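PDB 4QB7: fimbrium subunit Fim1C from Bacteroides vulgatus, which probably forms part of the tip of the fimbrium, a filamentous surface appendage that mediates cell adhesion and biofilm formation. Local coordinates for residues 98-103 / 109-114; 213-218 / 269-274. One frame throughout, in Å; residues are numbered along the deposited sequence.

Contact 1: 98-103 / 109-114. With SO4 (sulfate ion), chain P.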
ATOM      1  N   PRO A  98       5.525   3.410  -8.654  1.00 42.25           N
ATOM      2  CA  PRO A  98       5.506   3.831 -10.073  1.00 42.77           C
ATOM      3  C   PRO A  98       6.474   4.986 -10.290  1.00 47.94           C
ATOM      4  O   PRO A  98       6.773   5.707  -9.344  1.00 49.12           O
ATOM      5  CB  PRO A  98       4.039   4.232 -10.288  1.00 44.18           C
ATOM      6  CG  PRO A  98       3.594   4.705  -8.948  1.00 47.76           C
ATOM      7  CD  PRO A  98       4.294   3.827  -7.958  1.00 43.10           C
ATOM      8  N   TYR A  99       6.990   5.140 -11.509  1.00 43.97           N
ATOM      9  CA  TYR A  99       7.946   6.199 -11.821  1.00 43.22           C
ATOM     10  C   TYR A  99       7.368   7.616 -11.608  1.00 48.66           C
ATOM     11  O   TYR A  99       6.227   7.880 -11.970  1.00 49.07           O
ATOM     12  CB  TYR A  99       8.411   6.030 -13.257  1.00 43.46           C
ATOM     13  CG  TYR A  99       9.333   7.118 -13.754  1.00 43.87           C
ATOM     14  CD1 TYR A  99      10.696   7.087 -13.470  1.00 44.42           C
ATOM     15  CD2 TYR A  99       8.862   8.134 -14.585  1.00 45.21           C
ATOM     16  CE1 TYR A  99      11.550   8.087 -13.927  1.00 44.10           C
ATOM     17  CE2 TYR A  99       9.716   9.111 -15.088  1.00 46.18           C
ATOM     18  CZ  TYR A  99      11.057   9.093 -14.741  1.00 50.97           C
ATOM     19  OH  TYR A  99      11.902  10.054 -15.239  1.00 54.59           O
ATOM     20  N   GLU A 100       8.187   8.519 -11.061  1.00 45.87           N
ATOM     21  CA  GLU A 100       7.875   9.933 -10.829  1.00 46.42           C
ATOM     22  C   GLU A 100       8.654  10.793 -11.826  1.00 52.45           C
ATOM     23  O   GLU A 100       9.882  10.825 -11.758  1.00 53.99           O
ATOM     24  CB  GLU A 100       8.235  10.301  -9.372  1.00 47.66           C
ATOM     25  CG  GLU A 100       7.995  11.749  -8.982  1.00 55.37           C
ATOM     26  CD  GLU A 100       6.588  12.244  -9.207  1.00 64.19           C
ATOM     27  OE1 GLU A 100       5.690  11.834  -8.441  1.00 59.81           O
ATOM     28  OE2 GLU A 100       6.376  13.007 -10.174  1.00 59.61           O
ATOM     29  N   SER A 101       7.974  11.467 -12.764  1.00 50.78           N
ATOM     30  CA  SER A 101       8.685  12.281 -13.776  1.00 51.55           C
ATOM     31  C   SER A 101       9.109  13.657 -13.237  1.00 58.72           C
ATOM     32  O   SER A 101       9.988  14.286 -13.828  1.00 61.09           O
ATOM     33  CB  SER A 101       7.860  12.447 -15.049  1.00 52.76           C
ATOM     34  OG  SER A 101       6.652  13.140 -14.799  1.00 61.85           O
ATOM     35  N   LYS A 102       8.513  14.104 -12.116  1.00 55.59           N
ATOM     36  CA  LYS A 102       8.808  15.387 -11.451  1.00 56.60           C
ATOM     37  C   LYS A 102       9.295  15.076 -10.011  1.00 59.68           C
ATOM     38  O   LYS A 102       8.550  15.287  -9.042  1.00 59.79           O
ATOM     39  CB  LYS A 102       7.542  16.284 -11.462  1.00 59.43           C
ATOM     40  CG  LYS A 102       6.868  16.446 -12.835  1.00 63.44           C
ATOM     41  CD  LYS A 102       7.733  17.207 -13.859  1.00 65.13           C
ATOM     42  CE  LYS A 102       7.073  17.326 -15.218  1.00 71.20           C
ATOM     43  NZ  LYS A 102       7.185  16.071 -16.018  1.00 80.19           N
ATOM     44  N   PRO A 103      10.515  14.501  -9.851  1.00 54.24           N
ATOM     45  CA  PRO A 103      10.938  14.020  -8.524  1.00 53.17           C
ATOM     46  C   PRO A 103      11.267  15.101  -7.488  1.00 59.04           C
ATOM     47  O   PRO A 103      11.559  14.770  -6.334  1.00 57.23           O
ATOM     48  CB  PRO A 103      12.194  13.216  -8.859  1.00 53.98           C
ATOM     49  CG  PRO A 103      12.741  13.857 -10.057  1.00 58.07           C
ATOM     50  CD  PRO A 103      11.528  14.154 -10.869  1.00 54.43           C
ATOM     51  N   GLN A 109       3.147  11.035  -8.606  1.00 53.52           N
ATOM     52  CA  GLN A 109       2.867  10.010  -7.602  1.00 51.44           C
ATOM     53  C   GLN A 109       2.898  10.482  -6.166  1.00 55.12           C
ATOM     54  O   GLN A 109       2.625   9.675  -5.277  1.00 55.20           O
ATOM     55  CB  GLN A 109       3.902   8.872  -7.747  1.00 51.60           C
ATOM     56  CG  GLN A 109       4.294   8.464  -9.178  1.00 51.10           C
ATOM     57  CD  GLN A 109       3.166   7.890 -10.019  1.00 58.14           C
ATOM     58  OE1 GLN A 109       2.045   7.631  -9.545  1.00 50.28           O
ATOM     59  NE2 GLN A 109       3.462   7.603 -11.282  1.00 41.48           N
ATOM     60  N   LYS A 110       3.229  11.761  -5.931  1.00 51.51           N
ATOM     61  CA  LYS A 110       3.441  12.374  -4.610  1.00 50.33           C
ATOM     62  C   LYS A 110       4.685  11.719  -3.978  1.00 52.62           C
ATOM     63  O   LYS A 110       4.722  11.479  -2.773  1.00 54.31           O
ATOM     64  CB  LYS A 110       2.202  12.333  -3.698  1.00 51.43           C
ATOM     65  CG  LYS A 110       1.134  13.298  -4.138  1.00 57.22           C
ATOM     66  CD  LYS A 110      -0.019  13.324  -3.148  1.00 62.53           C
ATOM     67  CE  LYS A 110      -1.047  14.380  -3.488  1.00 74.60           C
ATOM     68  NZ  LYS A 110      -0.490  15.763  -3.393  1.00 89.32           N
ATOM     69  N   ILE A 111       5.703  11.450  -4.830  1.00 46.22           N
ATOM     70  CA  ILE A 111       7.024  10.893  -4.543  1.00 44.95           C
ATOM     71  C   ILE A 111       8.059  12.012  -4.759  1.00 52.01           C
ATOM     72  O   ILE A 111       8.138  12.576  -5.837  1.00 51.35           O
ATOM     73  CB  ILE A 111       7.339   9.629  -5.440  1.00 46.27           C
ATOM     74  CG1 ILE A 111       6.500   8.399  -5.066  1.00 44.97           C
ATOM     75  CG2 ILE A 111       8.827   9.268  -5.434  1.00 46.06           C
ATOM     76  CD1 ILE A 111       6.579   7.213  -6.127  1.00 46.11           C
ATOM     77  N   THR A 112       8.852  12.317  -3.733  1.00 52.14           N
ATOM     78  CA  THR A 112       9.961  13.286  -3.770  1.00 52.36           C
ATOM     79  C   THR A 112      11.221  12.459  -3.528  1.00 54.11           C
ATOM     80  O   THR A 112      11.270  11.666  -2.578  1.00 53.42           O
ATOM     81  CB  THR A 112       9.743  14.419  -2.742  1.00 63.17           C
ATOM     82  OG1 THR A 112       8.529  15.096  -3.037  1.00 66.44           O
ATOM     83  CG2 THR A 112      10.876  15.426  -2.729  1.00 63.48           C
ATOM     84  N   LEU A 113      12.214  12.590  -4.406  1.00 48.92           N
ATOM     85  CA  LEU A 113      13.438  11.802  -4.286  1.00 46.53           C
ATOM     86  C   LEU A 113      14.563  12.610  -3.668  1.00 54.33           C
ATOM     87  O   LEU A 113      14.589  13.854  -3.752  1.00 55.67           O
ATOM     88  CB  LEU A 113      13.893  11.279  -5.660  1.00 45.12           C
ATOM     89  CG  LEU A 113      12.912  10.488  -6.509  1.00 46.79           C
ATOM     90  CD1 LEU A 113      13.500  10.252  -7.840  1.00 46.84           C
ATOM     91  CD2 LEU A 113      12.580   9.156  -5.888  1.00 44.35           C
ATOM     92  N   SER A 114      15.528  11.887  -3.081  1.00 50.60           N
ATOM     93  CA  SER A 114      16.754  12.468  -2.550  1.00 50.37           C
ATOM     94  C   SER A 114      17.527  13.056  -3.737  1.00 56.05           C
ATOM     95  O   SER A 114      17.447  12.515  -4.843  1.00 55.51           O
ATOM     96  CB  SER A 114      17.562  11.405  -1.815  1.00 51.27           C
ATOM     97  OG  SER A 114      17.705  10.246  -2.619  1.00 53.47           O
TER
HETATM   98  S   SO4 P 415      10.933  11.752 -18.043  0.70100.69           S
HETATM   99  O1  SO4 P 415      11.668  12.020 -16.805  0.70 99.25           O
HETATM  100  O2  SO4 P 415      11.601  10.696 -18.847  0.70100.49           O
HETATM  101  O3  SO4 P 415       9.567  11.318 -17.750  0.70101.23           O
HETATM  102  O4  SO4 P 415      10.868  13.008 -18.791  0.70101.35           O

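Contact 2: 213-218 / 269-274. With SO4 (sulfate ion), chain Q.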
ATOM      1  N   ASP A 213      15.699  -0.241   4.396  1.00 43.88           N
ATOM      2  CA  ASP A 213      14.339  -0.588   4.007  1.00 43.66           C
ATOM      3  C   ASP A 213      13.326  -0.299   5.170  1.00 48.89           C
ATOM      4  O   ASP A 213      12.565  -1.167   5.600  1.00 50.42           O
ATOM      5  CB  ASP A 213      14.304  -2.054   3.517  1.00 44.84           C
ATOM      6  CG  ASP A 213      12.958  -2.645   3.175  1.00 49.61           C
ATOM      7  OD1 ASP A 213      12.151  -1.948   2.537  1.00 49.20           O
ATOM      8  OD2 ASP A 213      12.714  -3.807   3.552  1.00 56.28           O
ATOM      9  N   THR A 214      13.358   0.932   5.688  1.00 44.37           N
ATOM     10  CA  THR A 214      12.477   1.377   6.757  1.00 43.93           C
ATOM     11  C   THR A 214      11.987   2.781   6.487  1.00 49.04           C
ATOM     12  O   THR A 214      12.633   3.560   5.776  1.00 48.74           O
ATOM     13  CB  THR A 214      13.145   1.342   8.171  1.00 51.29           C
ATOM     14  OG1 THR A 214      14.174   2.306   8.252  1.00 55.13           O
ATOM     15  CG2 THR A 214      13.647  -0.017   8.595  1.00 46.26           C
ATOM     16  N   TRP A 215      10.835   3.094   7.098  1.00 46.07           N
ATOM     17  CA  TRP A 215      10.161   4.382   7.128  1.00 45.27           C
ATOM     18  C   TRP A 215      10.489   5.128   8.413  1.00 53.04           C
ATOM     19  O   TRP A 215      10.572   4.534   9.499  1.00 53.93           O
ATOM     20  CB  TRP A 215       8.640   4.178   7.072  1.00 42.24           C
ATOM     21  CG  TRP A 215       8.117   3.732   5.750  1.00 41.22           C
ATOM     22  CD1 TRP A 215       7.821   2.458   5.375  1.00 43.42           C
ATOM     23  CD2 TRP A 215       7.800   4.569   4.625  1.00 39.90           C
ATOM     24  NE1 TRP A 215       7.306   2.450   4.098  1.00 41.89           N
ATOM     25  CE2 TRP A 215       7.295   3.731   3.610  1.00 42.60           C
ATOM     26  CE3 TRP A 215       7.873   5.950   4.386  1.00 40.92           C
ATOM     27  CZ2 TRP A 215       6.848   4.230   2.386  1.00 41.25           C
ATOM     28  CZ3 TRP A 215       7.438   6.443   3.166  1.00 41.36           C
ATOM     29  CH2 TRP A 215       6.942   5.588   2.181  1.00 41.19           C
ATOM     30  N   GLU A 216      10.615   6.440   8.297  1.00 50.16           N
ATOM     31  CA  GLU A 216      10.796   7.327   9.433  1.00 50.01           C
ATOM     32  C   GLU A 216       9.926   8.590   9.205  1.00 55.26           C
ATOM     33  O   GLU A 216       9.426   8.791   8.101  1.00 54.39           O
ATOM     34  CB  GLU A 216      12.272   7.634   9.680  1.00 51.53           C
ATOM     35  CG  GLU A 216      12.985   8.283   8.514  1.00 62.27           C
ATOM     36  CD  GLU A 216      14.303   8.927   8.885  1.00 75.80           C
ATOM     37  OE1 GLU A 216      15.070   8.299   9.647  1.00 64.56           O
ATOM     38  OE2 GLU A 216      14.563  10.065   8.429  1.00 64.91           O
ATOM     39  N   ALA A 217       9.704   9.402  10.249  1.00 54.69           N
ATOM     40  CA  ALA A 217       8.889  10.616  10.147  1.00 55.11           C
ATOM     41  C   ALA A 217       9.574  11.667   9.303  1.00 60.87           C
ATOM     42  O   ALA A 217      10.805  11.647   9.182  1.00 59.49           O
ATOM     43  CB  ALA A 217       8.623  11.182  11.529  1.00 56.30           C
ATOM     44  N   ILE A 218       8.790  12.626   8.766  1.00 59.59           N
ATOM     45  CA  ILE A 218       9.389  13.751   8.049  1.00 60.63           C
ATOM     46  C   ILE A 218      10.008  14.702   9.117  1.00 69.00           C
ATOM     47  O   ILE A 218       9.617  14.669  10.284  1.00 69.11           O
ATOM     48  CB  ILE A 218       8.462  14.471   7.024  1.00 62.06           C
ATOM     49  CG1 ILE A 218       7.176  14.991   7.631  1.00 62.80           C
ATOM     50  CG2 ILE A 218       8.199  13.613   5.812  1.00 58.58           C
ATOM     51  CD1 ILE A 218       6.728  16.292   7.016  1.00 73.86           C
ATOM     52  N   TYR A 269      -3.823   1.496   0.609  1.00 40.29           N
ATOM     53  CA  TYR A 269      -2.361   1.387   0.774  1.00 39.19           C
ATOM     54  C   TYR A 269      -1.866   2.537   1.590  1.00 41.77           C
ATOM     55  O   TYR A 269      -1.833   3.671   1.108  1.00 40.97           O
ATOM     56  CB  TYR A 269      -1.624   1.346  -0.591  1.00 40.15           C
ATOM     57  CG  TYR A 269      -2.261   0.437  -1.614  1.00 41.34           C
ATOM     58  CD1 TYR A 269      -2.164  -0.944  -1.503  1.00 42.81           C
ATOM     59  CD2 TYR A 269      -2.980   0.958  -2.684  1.00 43.10           C
ATOM     60  CE1 TYR A 269      -2.761  -1.792  -2.437  1.00 43.36           C
ATOM     61  CE2 TYR A 269      -3.561   0.118  -3.643  1.00 44.09           C
ATOM     62  CZ  TYR A 269      -3.459  -1.256  -3.504  1.00 48.91           C
ATOM     63  OH  TYR A 269      -4.068  -2.094  -4.398  1.00 52.71           O
ATOM     64  N   PHE A 270      -1.459   2.251   2.823  1.00 38.01           N
ATOM     65  CA  PHE A 270      -1.005   3.281   3.765  1.00 37.12           C
ATOM     66  C   PHE A 270       0.463   3.160   4.117  1.00 40.86           C
ATOM     67  O   PHE A 270       0.997   2.056   4.040  1.00 39.53           O
ATOM     68  CB  PHE A 270      -1.810   3.142   5.080  1.00 37.89           C
ATOM     69  CG  PHE A 270      -3.241   3.613   5.034  1.00 38.16           C
ATOM     70  CD1 PHE A 270      -3.549   4.961   5.154  1.00 41.22           C
ATOM     71  CD2 PHE A 270      -4.282   2.708   4.885  1.00 39.12           C
ATOM     72  CE1 PHE A 270      -4.878   5.397   5.101  1.00 41.96           C
ATOM     73  CE2 PHE A 270      -5.612   3.142   4.873  1.00 41.27           C
ATOM     74  CZ  PHE A 270      -5.900   4.483   4.977  1.00 39.71           C
ATOM     75  N   ILE A 271       1.092   4.287   4.591  1.00 37.96           N
ATOM     76  CA  ILE A 271       2.425   4.290   5.191  1.00 37.47           C
ATOM     77  C   ILE A 271       2.236   3.409   6.454  1.00 44.86           C
ATOM     78  O   ILE A 271       1.254   3.612   7.198  1.00 44.80           O
ATOM     79  CB  ILE A 271       2.974   5.712   5.479  1.00 40.12           C
ATOM     80  CG1 ILE A 271       3.142   6.524   4.183  1.00 40.43           C
ATOM     81  CG2 ILE A 271       4.301   5.635   6.230  1.00 39.75           C
ATOM     82  CD1 ILE A 271       3.224   7.970   4.365  1.00 48.78           C
ATOM     83  N   PRO A 272       3.052   2.342   6.629  1.00 41.07           N
ATOM     84  CA  PRO A 272       2.816   1.425   7.759  1.00 40.61           C
ATOM     85  C   PRO A 272       3.042   2.074   9.127  1.00 47.50           C
ATOM     86  O   PRO A 272       3.645   3.157   9.225  1.00 50.76           O
ATOM     87  CB  PRO A 272       3.821   0.293   7.498  1.00 41.68           C
ATOM     88  CG  PRO A 272       4.902   0.925   6.730  1.00 45.87           C
ATOM     89  CD  PRO A 272       4.243   1.937   5.849  1.00 41.33           C
ATOM     90  N   VAL A 273       2.547   1.422  10.181  1.00 41.05           N
ATOM     91  CA  VAL A 273       2.758   1.901  11.551  1.00 40.78           C
ATOM     92  C   VAL A 273       3.916   1.065  12.124  1.00 46.68           C
ATOM     93  O   VAL A 273       3.879  -0.165  12.044  1.00 46.43           O
ATOM     94  CB  VAL A 273       1.471   1.845  12.435  1.00 41.94           C
ATOM     95  CG1 VAL A 273       1.771   2.282  13.854  1.00 42.06           C
ATOM     96  CG2 VAL A 273       0.367   2.719  11.850  1.00 40.89           C
ATOM     97  N   ASN A 274       4.948   1.725  12.659  1.00 43.67           N
ATOM     98  CA  ASN A 274       6.125   1.081  13.258  1.00 43.99           C
ATOM     99  C   ASN A 274       6.743   0.034  12.343  1.00 47.80           C
ATOM    100  O   ASN A 274       7.162  -1.030  12.807  1.00 47.89           O
ATOM    101  CB  ASN A 274       5.784   0.469  14.612  1.00 42.08           C
ATOM    102  CG  ASN A 274       5.409   1.496  15.624  1.00 56.33           C
ATOM    103  OD1 ASN A 274       6.050   2.544  15.751  1.00 54.59           O
ATOM    104  ND2 ASN A 274       4.343   1.225  16.345  1.00 47.38           N
TER
HETATM  105  S   SO4 Q 416      10.348   7.463  13.422  0.70 94.05           S
HETATM  106  O1  SO4 Q 416       9.888   7.018  14.749  0.70 95.15           O
HETATM  107  O2  SO4 Q 416      10.758   8.876  13.460  0.70 91.65           O
HETATM  108  O3  SO4 Q 416      11.485   6.633  13.008  0.70 95.41           O
HETATM  109  O4  SO4 Q 416       9.255   7.279  12.474  0.70 94.04           O

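Contact 1: 98-103 / 109-114
The CB-CG side of the Pro-98 ring lies over one face of the Gln-109 carboxamide, with CG of Pro-98 3.4 Å from CD of Gln-109. At the edge of the same amide, Gln-109 NE2 donates to Tyr-99 O (2.9 Å); the acceptor is nearly coplanar with the amide, whereas the donor sits above the carbonyl plane of Tyr-99. A bend at chi2 (-64°) folds the glutamine back to receive both partners. The Tyr-99 side chain sets off away from 109-114; its ring stacks on His-68 and its OH donates, at the edge and in the ring plane, to a sulfate probably derived from the crystallisation liquor.

Glu-100 illustrates how one carboxylate can organise a loop. Its OE1 accepts Gln-109 N at 2.7 Å on the syn side but tilted 24° out of the carboxylate plane, while OE2 uses its anti lone pair for Lys-102 N (3.1 Å) and also accepts Asp-108 N. Its CB meanwhile passes alongside CB and CG2 of Ile-111. Further on, Pro-103 O accepts Leu-113 N (3.0 Å), and Pro-103 CB packs against Leu-113 CD1. A cis peptide bond before Pro-98 lies where the chain leaves strand 90-97. The loop carries the chain from that strand of the large mixed sheet to strand 111-113 of a smaller antiparallel sheet in this fimbrillin-like fold.

Contact 2: 213-218 / 269-274
Along 213-218, it is Trp-215 that crosses to Ile-271 and Pro-272. Asp-213 and Thr-214, which precede it, both face Lys-209, forming a G1 beta bulge at the turn from strand 203-209. The carboxylate of Asp-213 makes a salt bridge with Lys-321, a residue that Pro-272 also touches.

At Trp-215, CG stands anti to the carbonyl carbon (chi1 -72°), and chi2 near a right angle turns the indole broadside to the other segment. Two aliphatic groups share the face so offered. Pro-272 CD lies 3.9 Å from the centroid of the five-membered ring of Trp-215, and Ile-271 CG2 lies 4.2 Å from the centroid of the six-membered ring; both are CH-pi contacts. At the pyrrole end, Pro-272 CG and CD both lie 3.6 Å from Trp-215 CD1. Ile-271 CG2 is offset toward the rim, 4.0 Å from both CD2 and CE3 of Trp-215. With one face covered by carbon, the indole still places its one polar atom: NE1 donates to Val-167 O, which satisfies a buried N-H and limits rotation of the ring, which Tyr-208 also meets edge-to-face.

Beyond the tryptophan, Ala-217 N makes two weak hydrogen bonds to a sulfate, probably from the crystallisation liquor, that Tyr-203 OH also binds. Strand 214-217 pairs antiparallel with strand 203-209, while its tryptophan, wedged among Ala-206, Phe-126 and Leu-168, reaches the chain just past the end of strand 259-270, which runs antiparallel to strand 159-178.

Overall arrangement
Both contacts reach the antiparallel sheet containing strands 111-113, 123-127, 203-209 and 214-217, yet they meet it differently. Their centres are about 17 Å apart and their nearest atoms about 8 Å, so they do not touch, but Phe-126 of strand 123-127 packs on Ile-111 of contact 1 and on Trp-215 and Ile-271 of contact 2. Contact 1, partly buried, joins near neighbours in sequence and combines hydrogen bonds that each use a backbone atom with proline packing, burying 411 Å². Contact 2 is fully buried, spans some fifty residues and buries only 148 Å², without a hydrogen bond across it: aromatic and aliphatic surfaces link this sheet to the strand 259-270 region of the larger mixed sheet.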